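PDB 1T71: putative phosphatase/phosphodiesterase MPN_349, which probably acts as an iron-dependent phosphatase or phosphodiesterase, possibly hydrolysing 2',3'-cyclic nucleotides. Local coordinates for residues I5-R19 and Y33-H47. Sequence-based numbering, arbitrary orientation.
With FE (Fe (III) ion), chain B; FE (Fe (III) ion), chain C.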
loop_
_atom_site.group_PDB
_atom_site.type_symbol
_atom_site.label_atom_id
_atom_site.label_comp_id
_atom_site.label_asym_id
_atom_site.label_seq_id
_atom_site.Cartn_x
_atom_site.Cartn_y
_atom_site.Cartn_z
ATOM N N ILE A 5 -10.727 16.675 -5.755
ATOM C CA ILE A 5 -9.370 16.203 -5.938
ATOM C C ILE A 5 -9.491 14.730 -6.313
ATOM O O ILE A 5 -10.148 13.950 -5.623
ATOM C CB ILE A 5 -8.549 16.368 -4.652
ATOM C CG1 ILE A 5 -8.565 17.836 -4.223
ATOM C CG2 ILE A 5 -7.120 15.919 -4.885
ATOM C CD1 ILE A 5 -7.913 18.108 -2.879
ATOM N N LYS A 6 -8.879 14.367 -7.434
ATOM C CA LYS A 6 -8.920 13.005 -7.926
ATOM C C LYS A 6 -7.623 12.287 -7.595
ATOM O O LYS A 6 -6.539 12.748 -7.960
ATOM C CB LYS A 6 -9.174 13.026 -9.432
ATOM C CG LYS A 6 -10.553 13.549 -9.765
ATOM C CD LYS A 6 -10.737 13.893 -11.227
ATOM C CE LYS A 6 -12.108 14.518 -11.438
ATOM N NZ LYS A 6 -12.211 15.240 -12.734
ATOM N N PHE A 7 -7.739 11.165 -6.885
ATOM C CA PHE A 7 -6.569 10.388 -6.482
ATOM C C PHE A 7 -6.518 8.997 -7.085
ATOM O O PHE A 7 -7.525 8.460 -7.544
ATOM C CB PHE A 7 -6.523 10.174 -4.965
ATOM C CG PHE A 7 -6.593 11.423 -4.145
ATOM C CD1 PHE A 7 -7.803 12.084 -3.962
ATOM C CD2 PHE A 7 -5.463 11.888 -3.479
ATOM C CE1 PHE A 7 -7.893 13.186 -3.115
ATOM C CE2 PHE A 7 -5.539 12.987 -2.631
ATOM C CZ PHE A 7 -6.760 13.641 -2.446
ATOM N N ILE A 8 -5.325 8.413 -7.038
ATOM C CA ILE A 8 -5.083 7.047 -7.490
ATOM C C ILE A 8 -4.172 6.434 -6.432
ATOM O O ILE A 8 -3.084 6.953 -6.174
ATOM C CB ILE A 8 -4.358 6.986 -8.854
ATOM C CG1 ILE A 8 -5.351 7.224 -9.991
ATOM C CG2 ILE A 8 -3.685 5.616 -9.022
ATOM C CD1 ILE A 8 -4.712 7.183 -11.382
ATOM N N PHE A 9 -4.625 5.353 -5.802
ATOM C CA PHE A 9 -3.833 4.674 -4.780
ATOM C C PHE A 9 -3.517 3.254 -5.253
ATOM O O PHE A 9 -4.426 2.472 -5.531
ATOM C CB PHE A 9 -4.600 4.630 -3.451
ATOM C CG PHE A 9 -3.811 4.030 -2.320
ATOM C CD1 PHE A 9 -3.569 2.662 -2.269
ATOM C CD2 PHE A 9 -3.253 4.845 -1.339
ATOM C CE1 PHE A 9 -2.775 2.110 -1.257
ATOM C CE2 PHE A 9 -2.461 4.306 -0.327
ATOM C CZ PHE A 9 -2.219 2.936 -0.287
ATOM N N LEU A 10 -2.230 2.925 -5.346
ATOM C CA LEU A 10 -1.807 1.600 -5.799
ATOM C C LEU A 10 -1.266 0.765 -4.641
ATOM O O LEU A 10 -0.567 1.285 -3.764
ATOM C CB LEU A 10 -0.732 1.726 -6.887
ATOM C CG LEU A 10 -1.070 2.592 -8.109
ATOM C CD1 LEU A 10 -0.021 2.375 -9.194
ATOM C CD2 LEU A 10 -2.440 2.235 -8.644
ATOM N N GLY A 11 -1.585 -0.527 -4.654
ATOM C CA GLY A 11 -1.147 -1.427 -3.598
ATOM C C GLY A 11 0.315 -1.834 -3.669
ATOM O O GLY A 11 1.012 -1.528 -4.635
ATOM N N ASP A 12 0.764 -2.540 -2.634
ATOM C CA ASP A 12 2.140 -3.007 -2.492
ATOM C C ASP A 12 2.910 -3.239 -3.780
ATOM O O ASP A 12 2.599 -4.161 -4.537
ATOM C CB ASP A 12 2.175 -4.307 -1.672
ATOM C CG ASP A 12 1.600 -4.138 -0.279
ATOM O OD1 ASP A 12 0.501 -3.542 -0.156
ATOM O OD2 ASP A 12 2.239 -4.610 0.687
ATOM N N VAL A 13 3.926 -2.407 -4.010
ATOM C CA VAL A 13 4.786 -2.534 -5.187
ATOM C C VAL A 13 5.736 -3.685 -4.874
ATOM O O VAL A 13 6.432 -3.657 -3.863
ATOM C CB VAL A 13 5.611 -1.256 -5.432
ATOM C CG1 VAL A 13 6.568 -1.472 -6.587
ATOM C CG2 VAL A 13 4.689 -0.096 -5.736
ATOM N N TYR A 14 5.784 -4.687 -5.741
ATOM C CA TYR A 14 6.616 -5.856 -5.478
ATOM C C TYR A 14 7.596 -6.222 -6.599
ATOM O O TYR A 14 7.197 -6.701 -7.667
ATOM C CB TYR A 14 5.681 -7.040 -5.176
ATOM C CG TYR A 14 6.332 -8.276 -4.590
ATOM C CD1 TYR A 14 7.283 -9.010 -5.312
ATOM C CD2 TYR A 14 5.973 -8.732 -3.323
ATOM C CE1 TYR A 14 7.856 -10.173 -4.776
ATOM C CE2 TYR A 14 6.539 -9.887 -2.778
ATOM C CZ TYR A 14 7.476 -10.599 -3.509
ATOM O OH TYR A 14 8.023 -11.734 -2.965
ATOM N N GLY A 15 8.882 -5.991 -6.340
ATOM C CA GLY A 15 9.922 -6.334 -7.294
ATOM C C GLY A 15 9.935 -5.632 -8.639
ATOM O O GLY A 15 9.262 -4.622 -8.852
ATOM N N LYS A 16 10.719 -6.188 -9.558
ATOM C CA LYS A 16 10.856 -5.632 -10.899
ATOM C C LYS A 16 9.525 -5.673 -11.638
ATOM O O LYS A 16 9.177 -4.741 -12.363
ATOM C CB LYS A 16 11.907 -6.420 -11.690
ATOM C CG LYS A 16 12.215 -5.833 -13.060
ATOM C CD LYS A 16 13.246 -6.663 -13.825
ATOM C CE LYS A 16 14.537 -6.870 -13.024
ATOM N NZ LYS A 16 15.237 -5.599 -12.652
ATOM N N ALA A 17 8.774 -6.753 -11.451
ATOM C CA ALA A 17 7.492 -6.881 -12.128
ATOM C C ALA A 17 6.544 -5.754 -11.726
ATOM O O ALA A 17 5.850 -5.188 -12.567
ATOM C CB ALA A 17 6.866 -8.226 -11.816
ATOM N N GLY A 18 6.513 -5.430 -10.441
ATOM C CA GLY A 18 5.631 -4.370 -9.995
ATOM C C GLY A 18 6.107 -3.036 -10.535
ATOM O O GLY A 18 5.317 -2.227 -11.020
ATOM N N ARG A 19 7.412 -2.815 -10.449
ATOM C CA ARG A 19 8.011 -1.573 -10.923
ATOM C C ARG A 19 7.690 -1.339 -12.392
ATOM O O ARG A 19 7.270 -0.249 -12.775
ATOM C CB ARG A 19 9.531 -1.609 -10.715
ATOM C CG ARG A 19 10.032 -0.579 -9.714
ATOM C CD ARG A 19 11.539 -0.679 -9.497
ATOM N NE ARG A 19 11.861 -1.782 -8.602
ATOM C CZ ARG A 19 12.569 -2.851 -8.940
ATOM N NH1 ARG A 19 13.047 -2.977 -10.168
ATOM N NH2 ARG A 19 12.790 -3.799 -8.043
ATOM N N TYR A 33 -8.219 8.880 -15.597
ATOM C CA TYR A 33 -9.001 9.367 -14.462
ATOM C C TYR A 33 -8.794 10.847 -14.174
ATOM O O TYR A 33 -9.423 11.395 -13.264
ATOM C CB TYR A 33 -8.663 8.572 -13.194
ATOM C CG TYR A 33 -9.109 7.131 -13.217
ATOM C CD1 TYR A 33 -8.194 6.095 -13.419
ATOM C CD2 TYR A 33 -10.449 6.801 -13.039
ATOM C CE1 TYR A 33 -8.610 4.764 -13.437
ATOM C CE2 TYR A 33 -10.873 5.478 -13.058
ATOM C CZ TYR A 33 -9.953 4.470 -13.258
ATOM O OH TYR A 33 -10.386 3.170 -13.291
ATOM N N GLN A 34 -7.928 11.495 -14.950
ATOM C CA GLN A 34 -7.630 12.903 -14.734
ATOM C C GLN A 34 -7.165 13.040 -13.298
ATOM O O GLN A 34 -7.512 13.995 -12.611
ATOM C CB GLN A 34 -8.868 13.773 -14.953
ATOM C CG GLN A 34 -9.169 14.093 -16.408
ATOM C CD GLN A 34 -7.986 14.736 -17.124
ATOM O OE1 GLN A 34 -7.066 14.049 -17.580
ATOM N NE2 GLN A 34 -7.999 16.063 -17.214
ATOM N N ALA A 35 -6.382 12.067 -12.845
ATOM C CA ALA A 35 -5.882 12.069 -11.480
ATOM C C ALA A 35 -5.000 13.273 -11.226
ATOM O O ALA A 35 -4.284 13.730 -12.115
ATOM C CB ALA A 35 -5.101 10.791 -11.206
ATOM N N ASP A 36 -5.061 13.784 -10.003
ATOM C CA ASP A 36 -4.259 14.926 -9.596
ATOM C C ASP A 36 -3.055 14.430 -8.810
ATOM O O ASP A 36 -1.980 15.025 -8.861
ATOM C CB ASP A 36 -5.078 15.857 -8.697
ATOM C CG ASP A 36 -6.234 16.510 -9.428
ATOM O OD1 ASP A 36 -5.980 17.257 -10.401
ATOM O OD2 ASP A 36 -7.394 16.276 -9.029
ATOM N N LEU A 37 -3.244 13.327 -8.088
ATOM C CA LEU A 37 -2.193 12.771 -7.249
ATOM C C LEU A 37 -2.136 11.247 -7.287
ATOM O O LEU A 37 -3.162 10.579 -7.427
ATOM C CB LEU A 37 -2.413 13.235 -5.811
ATOM C CG LEU A 37 -2.325 14.743 -5.573
ATOM C CD1 LEU A 37 -2.923 15.092 -4.222
ATOM C CD2 LEU A 37 -0.872 15.186 -5.662
ATOM N N VAL A 38 -0.927 10.708 -7.149
ATOM C CA VAL A 38 -0.708 9.268 -7.158
ATOM C C VAL A 38 0.025 8.859 -5.880
ATOM O O VAL A 38 1.093 9.386 -5.563
ATOM C CB VAL A 38 0.139 8.829 -8.384
ATOM C CG1 VAL A 38 0.431 7.326 -8.317
ATOM C CG2 VAL A 38 -0.593 9.168 -9.669
ATOM N N ILE A 39 -0.565 7.924 -5.144
ATOM C CA ILE A 39 0.008 7.434 -3.899
ATOM C C ILE A 39 0.185 5.924 -4.032
ATOM O O ILE A 39 -0.673 5.242 -4.605
ATOM C CB ILE A 39 -0.940 7.715 -2.713
ATOM C CG1 ILE A 39 -1.392 9.178 -2.744
ATOM C CG2 ILE A 39 -0.245 7.396 -1.388
ATOM C CD1 ILE A 39 -2.451 9.517 -1.720
ATOM N N VAL A 40 1.295 5.396 -3.529
ATOM C CA VAL A 40 1.511 3.958 -3.605
ATOM C C VAL A 40 2.215 3.428 -2.373
ATOM O O VAL A 40 2.975 4.138 -1.724
ATOM C CB VAL A 40 2.350 3.554 -4.849
ATOM C CG1 VAL A 40 1.865 4.324 -6.075
ATOM C CG2 VAL A 40 3.838 3.800 -4.602
ATOM N N ASN A 41 1.921 2.179 -2.034
ATOM C CA ASN A 41 2.580 1.522 -0.916
ATOM C C ASN A 41 3.723 0.813 -1.644
ATOM O O ASN A 41 3.479 0.040 -2.571
ATOM C CB ASN A 41 1.646 0.503 -0.258
ATOM C CG ASN A 41 2.302 -0.221 0.897
ATOM O OD1 ASN A 41 3.363 -0.822 0.738
ATOM N ND2 ASN A 41 1.675 -0.166 2.072
ATOM N N ALA A 42 4.961 1.086 -1.242
ATOM C CA ALA A 42 6.130 0.502 -1.901
ATOM C C ALA A 42 6.963 -0.406 -1.008
ATOM O O ALA A 42 8.150 -0.621 -1.262
ATOM C CB ALA A 42 7.012 1.627 -2.454
ATOM N N GLU A 43 6.334 -0.971 0.015
ATOM C CA GLU A 43 7.044 -1.818 0.967
ATOM C C GLU A 43 7.760 -3.064 0.441
ATOM O O GLU A 43 8.598 -3.622 1.148
ATOM C CB GLU A 43 6.102 -2.237 2.099
ATOM C CG GLU A 43 5.252 -3.444 1.779
ATOM C CD GLU A 43 5.164 -4.398 2.949
ATOM O OE1 GLU A 43 4.623 -5.500 2.759
ATOM O OE2 GLU A 43 5.641 -4.049 4.055
ATOM N N ASN A 44 7.431 -3.517 -0.769
ATOM C CA ASN A 44 8.069 -4.709 -1.347
ATOM C C ASN A 44 8.857 -4.393 -2.622
ATOM O O ASN A 44 9.259 -5.297 -3.350
ATOM C CB ASN A 44 7.008 -5.759 -1.693
ATOM C CG ASN A 44 6.326 -6.339 -0.464
ATOM O OD1 ASN A 44 6.913 -7.136 0.267
ATOM N ND2 ASN A 44 5.089 -5.936 -0.230
ATOM N N THR A 45 9.079 -3.111 -2.889
ATOM C CA THR A 45 9.762 -2.698 -4.103
ATOM C C THR A 45 11.094 -3.360 -4.456
ATOM O O THR A 45 11.225 -3.944 -5.533
ATOM C CB THR A 45 9.958 -1.169 -4.120
ATOM O OG1 THR A 45 8.683 -0.521 -4.011
ATOM C CG2 THR A 45 10.624 -0.739 -5.423
ATOM N N THR A 46 12.076 -3.273 -3.564
ATOM C CA THR A 46 13.408 -3.821 -3.820
ATOM C C THR A 46 13.592 -5.287 -3.405
ATOM O O THR A 46 13.659 -5.611 -2.217
ATOM C CB THR A 46 14.453 -2.946 -3.117
ATOM O OG1 THR A 46 14.268 -1.584 -3.534
ATOM C CG2 THR A 46 15.873 -3.401 -3.457
ATOM N N HIS A 47 13.693 -6.163 -4.402
ATOM C CA HIS A 47 13.842 -7.600 -4.172
ATOM C C HIS A 47 12.757 -8.156 -3.246
ATOM O O HIS A 47 12.998 -9.069 -2.451
ATOM C CB HIS A 47 15.236 -7.918 -3.618
ATOM C CG HIS A 47 16.341 -7.624 -4.585
ATOM N ND1 HIS A 47 17.135 -6.502 -4.493
ATOM C CD2 HIS A 47 16.742 -8.277 -5.699
ATOM C CE1 HIS A 47 17.977 -6.474 -5.510
ATOM N NE2 HIS A 47 17.758 -7.540 -6.258
HETATM FE FE FE B . 3.502 -6.368 1.108
HETATM FE FE FE C . 3.306 -6.467 4.270
HETATM O O HOH W 1 14.243 -5.701 -7.309
#
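Strands 6-10 and 37-41 pair in parallel, their axes 15° apart, through alternating backbone bonds: Ile8 N to Leu37 O, Ile39 N to Ile8 O, Leu10 N to Ile39 O and Asn41 N to Leu10 O. Where the pairing begins, the Asp36 carboxylate extends it: OD2 takes Lys6 N on its anti lone pair at 2.9 Å, nearly straight, while Asp36 N returns a bond to Lys6 O.

Phe7, Phe9, Leu37 and Ile39 share one face of the sheet. Phe7 CE2 meets Leu37 CD1 at 3.7 Å, the two side chains alongside and pointing the same way. Phe9 has CG anti to the backbone N (chi1 -176°), which brings CD2 to 3.9 Å from Ile39 CB and places one ring face over Ile39 O. On the other face Leu10 CB lies 3.8 Å from Val40 CG1, and Ile8 CD1 packs on Ala35 CB.

The intervening residues are mostly helical, making this a right-handed beta-alpha-beta crossover of the calcineurin-like metallophosphoesterase fold, whose metal ligands follow the strand ends. Asp12 OD2 and Glu43 OE1 bind one iron, and Asn44 joins them through its amide, modelled with ND2 2.1 Å from the metal, although an amide normally coordinates through its oxygen; His185 is a further ligand. Glu43 OE1 also bridges to the second iron, 2.2 Å away, where Asn71 and His183 are further ligands; Glu43 OE2 accepts from His72 N.

Asn41 forms a second shell behind these ligands: its amide stacks on the Asp12 carboxylate, planes 8° apart, and its OD1 accepts from Glu43 N in an Asx turn, while ND2 pairs with Asp156. At the last residue of the type I turn 42-45, Arg19 NH2 donates to Thr45 O at 3.0 Å, with that oxygen near the guanidinium plane.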